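Local coordinates for protein ATP phosphoribosyltransferase regulatory subunit (PDB 3OD1) that probably serves as the regulatory partner of the HisG subunit in the first step of histidine biosynthesis and may permit its feedback control by histidine, at residues Ile165-Asp177 and Leu236-Met249. Sequence-based numbering, arbitrary orientation.
Sequences IGHVGYVNALLMD and LIQTEKGKTALAEM
Where Tyr-170 meets Gly-242, their CA atoms 5.2 Å apart, helices 168-177 and 240-249 come closest, packing nearly antiparallel at 157° with their axes 8.1 Å apart. Small residues allow this closeness: Ala-173 CB lies 3.7 Å from Gly-242 N, and Ala-245 CB is 3.4 Å from Tyr-170 N. That same methyl sits over the centre of the His-167 ring in a CH-pi contact, 3.7 Å from its centroid. Chi1 of -163° sets this ring beside its own carbonyl carbon, where both nitrogens work in plane: ND1 caps the helix by accepting from Gly-169 N, and NE2 reaches across to donate to Glu-248 OE1 at 2.8 Å and 170°. A leucine in its place would probably leave the carboxylate of Glu-248 and the amide of Gly-169 without these partners. Beside His-167, the side chain of Tyr-170 is a knob in the hole formed by Gly-242, Ala-245, Leu-246 and Met-249. Its CE1 meets Ile-237 CG2 obliquely at 3.3 Å, while its hydroxyl passes Leu-236 CB and hydrogen-bonds to Ala-233 O. Thr-239 OG1 caps the other helix at Gly-242 N; its methyl lies against Asp-177, whose OD2 forms a salt bridge with Arg-216. The contact thus clamps the helix leaving strand 162-167 of the synthetase-like sheet onto helix 240-258, and its bonds are consistent with a neutral imidazole protonated on NE2, both nitrogens satisfied.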
ATOM      1  N   ILE B 165      26.854 -12.769   6.640  1.00 34.86           N
ATOM      2  CA  ILE B 165      27.422 -11.436   6.780  1.00 30.87           C
ATOM      3  C   ILE B 165      28.744 -11.355   6.051  1.00 33.58           C
ATOM      4  O   ILE B 165      29.632 -12.165   6.311  1.00 38.44           O
ATOM      5  CB  ILE B 165      27.665 -11.112   8.265  1.00 39.31           C
ATOM      6  CG1 ILE B 165      26.349 -11.224   9.036  1.00 39.39           C
ATOM      7  CG2 ILE B 165      28.323  -9.733   8.418  1.00 42.50           C
ATOM      8  CD1 ILE B 165      26.480 -10.984  10.511  1.00 43.53           C
ATOM      9  N   GLY B 166      28.868 -10.384   5.143  1.00 31.75           N
ATOM     10  CA  GLY B 166      30.127 -10.097   4.472  1.00 35.12           C
ATOM     11  C   GLY B 166      30.638  -8.692   4.765  1.00 41.96           C
ATOM     12  O   GLY B 166      30.066  -7.961   5.579  1.00 39.13           O
ATOM     13  N   HIS B 167      31.716  -8.291   4.107  1.00 35.14           N
ATOM     14  CA  HIS B 167      32.203  -6.939   4.318  1.00 37.97           C
ATOM     15  C   HIS B 167      32.884  -6.375   3.072  1.00 34.95           C
ATOM     16  O   HIS B 167      33.895  -6.899   2.617  1.00 42.62           O
ATOM     17  CB  HIS B 167      33.151  -6.898   5.522  1.00 38.42           C
ATOM     18  CG  HIS B 167      33.381  -5.518   6.051  1.00 45.88           C
ATOM     19  ND1 HIS B 167      33.761  -4.469   5.243  1.00 42.88           N
ATOM     20  CD2 HIS B 167      33.283  -5.014   7.303  1.00 47.08           C
ATOM     21  CE1 HIS B 167      33.888  -3.376   5.974  1.00 46.55           C
ATOM     22  NE2 HIS B 167      33.596  -3.678   7.227  1.00 47.09           N
ATOM     23  N   VAL B 168      32.318  -5.303   2.528  1.00 39.85           N
ATOM     24  CA  VAL B 168      32.878  -4.651   1.351  1.00 41.49           C
ATOM     25  C   VAL B 168      34.330  -4.228   1.575  1.00 44.28           C
ATOM     26  O   VAL B 168      35.148  -4.289   0.656  1.00 39.97           O
ATOM     27  CB  VAL B 168      32.052  -3.410   0.949  1.00 42.95           C
ATOM     28  CG1 VAL B 168      32.821  -2.540  -0.049  1.00 48.14           C
ATOM     29  CG2 VAL B 168      30.727  -3.834   0.372  1.00 37.34           C
ATOM     30  N   GLY B 169      34.640  -3.793   2.794  1.00 38.01           N
ATOM     31  CA  GLY B 169      35.968  -3.301   3.107  1.00 38.67           C
ATOM     32  C   GLY B 169      36.986  -4.427   3.062  1.00 43.48           C
ATOM     33  O   GLY B 169      38.098  -4.263   2.541  1.00 43.74           O
ATOM     34  N   TYR B 170      36.616  -5.582   3.608  1.00 39.06           N
ATOM     35  CA  TYR B 170      37.525  -6.714   3.569  1.00 42.75           C
ATOM     36  C   TYR B 170      37.850  -7.114   2.124  1.00 43.67           C
ATOM     37  O   TYR B 170      39.021  -7.213   1.743  1.00 45.45           O
ATOM     38  CB  TYR B 170      36.987  -7.905   4.360  1.00 44.49           C
ATOM     39  CG  TYR B 170      37.965  -9.055   4.361  1.00 47.67           C
ATOM     40  CD1 TYR B 170      38.990  -9.112   5.298  1.00 52.77           C
ATOM     41  CD2 TYR B 170      37.893 -10.059   3.402  1.00 47.16           C
ATOM     42  CE1 TYR B 170      39.908 -10.151   5.301  1.00 52.12           C
ATOM     43  CE2 TYR B 170      38.817 -11.112   3.393  1.00 45.36           C
ATOM     44  CZ  TYR B 170      39.820 -11.144   4.350  1.00 49.15           C
ATOM     45  OH  TYR B 170      40.735 -12.170   4.361  1.00 54.22           O
ATOM     46  N   VAL B 171      36.809  -7.343   1.327  1.00 42.55           N
ATOM     47  CA  VAL B 171      36.969  -7.707  -0.078  1.00 42.29           C
ATOM     48  C   VAL B 171      37.848  -6.698  -0.816  1.00 48.01           C
ATOM     49  O   VAL B 171      38.841  -7.067  -1.443  1.00 49.88           O
ATOM     50  CB  VAL B 171      35.601  -7.817  -0.799  1.00 52.12           C
ATOM     51  CG1 VAL B 171      35.796  -8.071  -2.289  1.00 51.95           C
ATOM     52  CG2 VAL B 171      34.763  -8.919  -0.181  1.00 53.01           C
ATOM     53  N   ASN B 172      37.490  -5.420  -0.740  1.00 42.95           N
ATOM     54  CA  ASN B 172      38.255  -4.396  -1.456  1.00 41.31           C
ATOM     55  C   ASN B 172      39.721  -4.326  -1.019  1.00 48.68           C
ATOM     56  O   ASN B 172      40.617  -4.233  -1.864  1.00 51.38           O
ATOM     57  CB  ASN B 172      37.579  -3.024  -1.361  1.00 43.83           C
ATOM     58  CG  ASN B 172      36.245  -2.976  -2.104  1.00 53.45           C
ATOM     59  OD1 ASN B 172      35.829  -3.957  -2.723  1.00 56.11           O
ATOM     60  ND2 ASN B 172      35.574  -1.830  -2.046  1.00 60.29           N
ATOM     61  N   ALA B 173      39.975  -4.383   0.287  1.00 49.17           N
ATOM     62  CA  ALA B 173      41.358  -4.322   0.780  1.00 52.14           C
ATOM     63  C   ALA B 173      42.199  -5.472   0.241  1.00 52.06           C
ATOM     64  O   ALA B 173      43.336  -5.270  -0.198  1.00 58.88           O
ATOM     65  CB  ALA B 173      41.400  -4.304   2.307  1.00 49.86           C
ATOM     66  N   LEU B 174      41.642  -6.677   0.277  1.00 43.79           N
ATOM     67  CA  LEU B 174      42.357  -7.855  -0.193  1.00 50.74           C
ATOM     68  C   LEU B 174      42.614  -7.799  -1.694  1.00 55.97           C
ATOM     69  O   LEU B 174      43.748  -7.978  -2.141  1.00 57.34           O
ATOM     70  CB  LEU B 174      41.595  -9.135   0.152  1.00 45.45           C
ATOM     71  CG  LEU B 174      42.242 -10.430  -0.357  1.00 45.42           C
ATOM     72  CD1 LEU B 174      43.689 -10.593   0.168  1.00 41.99           C
ATOM     73  CD2 LEU B 174      41.386 -11.642  -0.001  1.00 47.26           C
ATOM     74  N   LEU B 175      41.560  -7.559  -2.469  1.00 41.71           N
ATOM     75  CA  LEU B 175      41.698  -7.477  -3.918  1.00 42.80           C
ATOM     76  C   LEU B 175      42.752  -6.437  -4.318  1.00 50.21           C
ATOM     77  O   LEU B 175      43.689  -6.752  -5.051  1.00 54.92           O
ATOM     78  CB  LEU B 175      40.350  -7.164  -4.569  1.00 43.56           C
ATOM     79  CG  LEU B 175      39.560  -8.411  -4.983  1.00 45.12           C
ATOM     80  CD1 LEU B 175      39.877  -9.597  -4.060  1.00 45.51           C
ATOM     81  CD2 LEU B 175      38.075  -8.117  -5.067  1.00 39.15           C
HETATM   82  N   MSE B 176      42.596  -5.207  -3.829  1.00 53.03           N
HETATM   83  CA  MSE B 176      43.557  -4.136  -4.109  1.00 58.97           C
HETATM   84  C   MSE B 176      44.977  -4.522  -3.732  1.00 68.37           C
HETATM   85  O   MSE B 176      45.906  -4.399  -4.540  1.00 63.76           O
HETATM   86  CB  MSE B 176      43.192  -2.853  -3.367  1.00 58.13           C
HETATM   87  CG  MSE B 176      42.120  -2.039  -4.051  1.00 65.10           C
HETATM   88 SE   MSE B 176      42.593  -1.525  -5.873  0.67 87.67          SE
HETATM   89  CE  MSE B 176      40.788  -1.128  -6.484  1.00112.27           C
ATOM     90  N   ASP B 177      45.157  -4.976  -2.500  1.00 65.34           N
ATOM     91  CA  ASP B 177      46.508  -5.225  -2.034  1.00 64.34           C
ATOM     92  C   ASP B 177      47.219  -6.228  -2.930  1.00 65.01           C
ATOM     93  O   ASP B 177      48.452  -6.233  -3.007  1.00 55.51           O
ATOM     94  CB  ASP B 177      46.529  -5.698  -0.588  1.00 56.71           C
ATOM     95  CG  ASP B 177      47.908  -5.598   0.013  1.00 58.78           C
ATOM     96  OD1 ASP B 177      48.437  -4.468   0.080  1.00 56.30           O
ATOM     97  OD2 ASP B 177      48.461  -6.641   0.402  1.00 51.60           O
ATOM     98  N   LEU B 236      44.960 -13.550   5.365  1.00 57.61           N
ATOM     99  CA  LEU B 236      44.987 -13.215   3.940  1.00 54.99           C
ATOM    100  C   LEU B 236      45.343 -11.768   3.646  1.00 57.33           C
ATOM    101  O   LEU B 236      45.678 -11.432   2.512  1.00 57.72           O
ATOM    102  CB  LEU B 236      43.644 -13.537   3.284  1.00 59.71           C
ATOM    103  CG  LEU B 236      43.297 -15.020   3.236  1.00 59.03           C
ATOM    104  CD1 LEU B 236      42.027 -15.217   2.442  1.00 52.43           C
ATOM    105  CD2 LEU B 236      44.460 -15.793   2.618  1.00 59.92           C
ATOM    106  N   ILE B 237      45.264 -10.913   4.659  1.00 65.29           N
ATOM    107  CA  ILE B 237      45.459  -9.480   4.470  1.00 71.55           C
ATOM    108  C   ILE B 237      45.759  -8.829   5.815  1.00 83.02           C
ATOM    109  O   ILE B 237      45.073  -9.088   6.807  1.00 88.19           O
ATOM    110  CB  ILE B 237      44.203  -8.826   3.832  1.00 61.45           C
ATOM    111  CG1 ILE B 237      44.366  -7.307   3.680  1.00 58.35           C
ATOM    112  CG2 ILE B 237      42.961  -9.153   4.644  1.00 58.10           C
ATOM    113  CD1 ILE B 237      45.343  -6.892   2.610  1.00 66.16           C
ATOM    114  N   GLN B 238      46.790  -7.991   5.847  1.00 87.27           N
ATOM    115  CA  GLN B 238      47.207  -7.351   7.090  1.00 89.77           C
ATOM    116  C   GLN B 238      47.335  -5.836   6.963  1.00 79.09           C
ATOM    117  O   GLN B 238      47.910  -5.182   7.832  1.00 76.32           O
ATOM    118  CB  GLN B 238      48.522  -7.955   7.591  1.00103.11           C
ATOM    119  CG  GLN B 238      48.344  -9.165   8.495  1.00111.05           C
ATOM    120  CD  GLN B 238      47.716  -8.804   9.827  1.00117.34           C
ATOM    121  OE1 GLN B 238      46.513  -8.547   9.913  1.00117.89           O
ATOM    122  NE2 GLN B 238      48.530  -8.779  10.878  1.00120.69           N
ATOM    123  N   THR B 239      46.803  -5.280   5.881  1.00 71.44           N
ATOM    124  CA  THR B 239      46.781  -3.832   5.725  1.00 67.26           C
ATOM    125  C   THR B 239      45.888  -3.224   6.797  1.00 69.99           C
ATOM    126  O   THR B 239      45.095  -3.927   7.419  1.00 72.33           O
ATOM    127  CB  THR B 239      46.286  -3.410   4.325  1.00 70.72           C
ATOM    128  OG1 THR B 239      44.962  -3.918   4.101  1.00 59.25           O
ATOM    129  CG2 THR B 239      47.228  -3.938   3.245  1.00 72.40           C
ATOM    130  N   GLU B 240      46.017  -1.923   7.024  1.00 69.31           N
ATOM    131  CA  GLU B 240      45.158  -1.255   7.994  1.00 75.65           C
ATOM    132  C   GLU B 240      43.682  -1.422   7.617  1.00 71.79           C
ATOM    133  O   GLU B 240      42.863  -1.838   8.439  1.00 71.26           O
ATOM    134  CB  GLU B 240      45.513   0.225   8.093  1.00 87.12           C
ATOM    135  CG  GLU B 240      44.845   0.935   9.257  1.00 99.96           C
ATOM    136  CD  GLU B 240      44.642   2.416   8.995  1.00110.02           C
ATOM    137  OE1 GLU B 240      45.223   3.244   9.731  1.00113.27           O
ATOM    138  OE2 GLU B 240      43.902   2.749   8.043  1.00112.51           O
ATOM    139  N   LYS B 241      43.349  -1.105   6.368  1.00 66.64           N
ATOM    140  CA  LYS B 241      41.973  -1.226   5.891  1.00 68.98           C
ATOM    141  C   LYS B 241      41.402  -2.637   6.070  1.00 64.12           C
ATOM    142  O   LYS B 241      40.227  -2.806   6.411  1.00 60.65           O
ATOM    143  CB  LYS B 241      41.870  -0.781   4.432  1.00 74.60           C
ATOM    144  CG  LYS B 241      42.063   0.716   4.239  1.00 81.05           C
ATOM    145  CD  LYS B 241      41.902   1.122   2.786  1.00 83.50           C
ATOM    146  CE  LYS B 241      42.236   2.593   2.588  1.00 85.93           C
ATOM    147  NZ  LYS B 241      42.292   2.960   1.144  1.00 87.57           N
ATOM    148  N   GLY B 242      42.238  -3.644   5.838  1.00 58.22           N
ATOM    149  CA  GLY B 242      41.840  -5.025   6.027  1.00 57.51           C
ATOM    150  C   GLY B 242      41.644  -5.373   7.491  1.00 57.58           C
ATOM    151  O   GLY B 242      40.677  -6.050   7.860  1.00 49.53           O
ATOM    152  N   LYS B 243      42.561  -4.913   8.336  1.00 55.24           N
ATOM    153  CA  LYS B 243      42.458  -5.177   9.771  1.00 60.22           C
ATOM    154  C   LYS B 243      41.240  -4.481  10.382  1.00 53.95           C
ATOM    155  O   LYS B 243      40.575  -5.033  11.256  1.00 57.11           O
ATOM    156  CB  LYS B 243      43.750  -4.786  10.507  1.00 65.53           C
ATOM    157  CG  LYS B 243      44.758  -5.931  10.607  1.00 72.67           C
ATOM    158  CD  LYS B 243      45.976  -5.574  11.457  1.00 77.01           C
ATOM    159  CE  LYS B 243      47.048  -4.876  10.635  1.00 77.92           C
ATOM    160  NZ  LYS B 243      48.257  -4.556  11.449  1.00 78.75           N
ATOM    161  N   THR B 244      40.966  -3.267   9.912  1.00 48.44           N
ATOM    162  CA  THR B 244      39.793  -2.509  10.331  1.00 53.18           C
ATOM    163  C   THR B 244      38.481  -3.228   9.996  1.00 51.34           C
ATOM    164  O   THR B 244      37.611  -3.374  10.851  1.00 57.21           O
ATOM    165  CB  THR B 244      39.774  -1.124   9.671  1.00 57.87           C
ATOM    166  OG1 THR B 244      40.914  -0.372  10.109  1.00 61.00           O
ATOM    167  CG2 THR B 244      38.500  -0.374  10.031  1.00 59.16           C
ATOM    168  N   ALA B 245      38.337  -3.665   8.749  1.00 49.76           N
ATOM    169  CA  ALA B 245      37.134  -4.400   8.338  1.00 48.54           C
ATOM    170  C   ALA B 245      36.933  -5.653   9.182  1.00 50.99           C
ATOM    171  O   ALA B 245      35.823  -5.935   9.639  1.00 55.67           O
ATOM    172  CB  ALA B 245      37.201  -4.758   6.865  1.00 43.84           C
ATOM    173  N   LEU B 246      38.008  -6.402   9.402  1.00 46.91           N
ATOM    174  CA  LEU B 246      37.932  -7.590  10.240  1.00 52.05           C
ATOM    175  C   LEU B 246      37.495  -7.221  11.665  1.00 56.79           C
ATOM    176  O   LEU B 246      36.744  -7.957  12.299  1.00 55.25           O
ATOM    177  CB  LEU B 246      39.276  -8.323  10.256  1.00 55.30           C
ATOM    178  CG  LEU B 246      39.614  -9.170   9.023  1.00 58.83           C
ATOM    179  CD1 LEU B 246      41.121  -9.337   8.850  1.00 67.87           C
ATOM    180  CD2 LEU B 246      38.924 -10.520   9.089  1.00 57.90           C
ATOM    181  N   ALA B 247      37.961  -6.075  12.157  1.00 51.03           N
ATOM    182  CA  ALA B 247      37.632  -5.645  13.514  1.00 48.98           C
ATOM    183  C   ALA B 247      36.160  -5.298  13.649  1.00 50.89           C
ATOM    184  O   ALA B 247      35.549  -5.529  14.696  1.00 55.91           O
ATOM    185  CB  ALA B 247      38.494  -4.451  13.927  1.00 51.71           C
ATOM    186  N   GLU B 248      35.595  -4.731  12.588  1.00 49.33           N
ATOM    187  CA  GLU B 248      34.180  -4.394  12.582  1.00 50.02           C
ATOM    188  C   GLU B 248      33.328  -5.656  12.584  1.00 52.87           C
ATOM    189  O   GLU B 248      32.298  -5.721  13.259  1.00 53.82           O
ATOM    190  CB  GLU B 248      33.851  -3.493  11.398  1.00 50.50           C
ATOM    191  CG  GLU B 248      34.462  -2.116  11.557  1.00 53.57           C
ATOM    192  CD  GLU B 248      34.300  -1.254  10.333  1.00 59.22           C
ATOM    193  OE1 GLU B 248      33.898  -1.785   9.276  1.00 67.19           O
ATOM    194  OE2 GLU B 248      34.576  -0.042  10.427  1.00 58.74           O
HETATM  195  N   MSE B 249      33.777  -6.670  11.853  1.00 45.39           N
HETATM  196  CA  MSE B 249      33.071  -7.938  11.865  1.00 47.12           C
HETATM  197  C   MSE B 249      33.129  -8.621  13.224  1.00 49.64           C
HETATM  198  O   MSE B 249      32.139  -9.193  13.671  1.00 51.08           O
HETATM  199  CB  MSE B 249      33.528  -8.855  10.729  1.00 47.64           C
HETATM  200  CG  MSE B 249      32.569  -8.779   9.527  1.00 62.42           C
HETATM  201 SE   MSE B 249      33.194  -9.764   7.974  0.68 89.43          SE
HETATM  202  CE  MSE B 249      35.022  -9.081   7.914  1.00 82.50           C
TER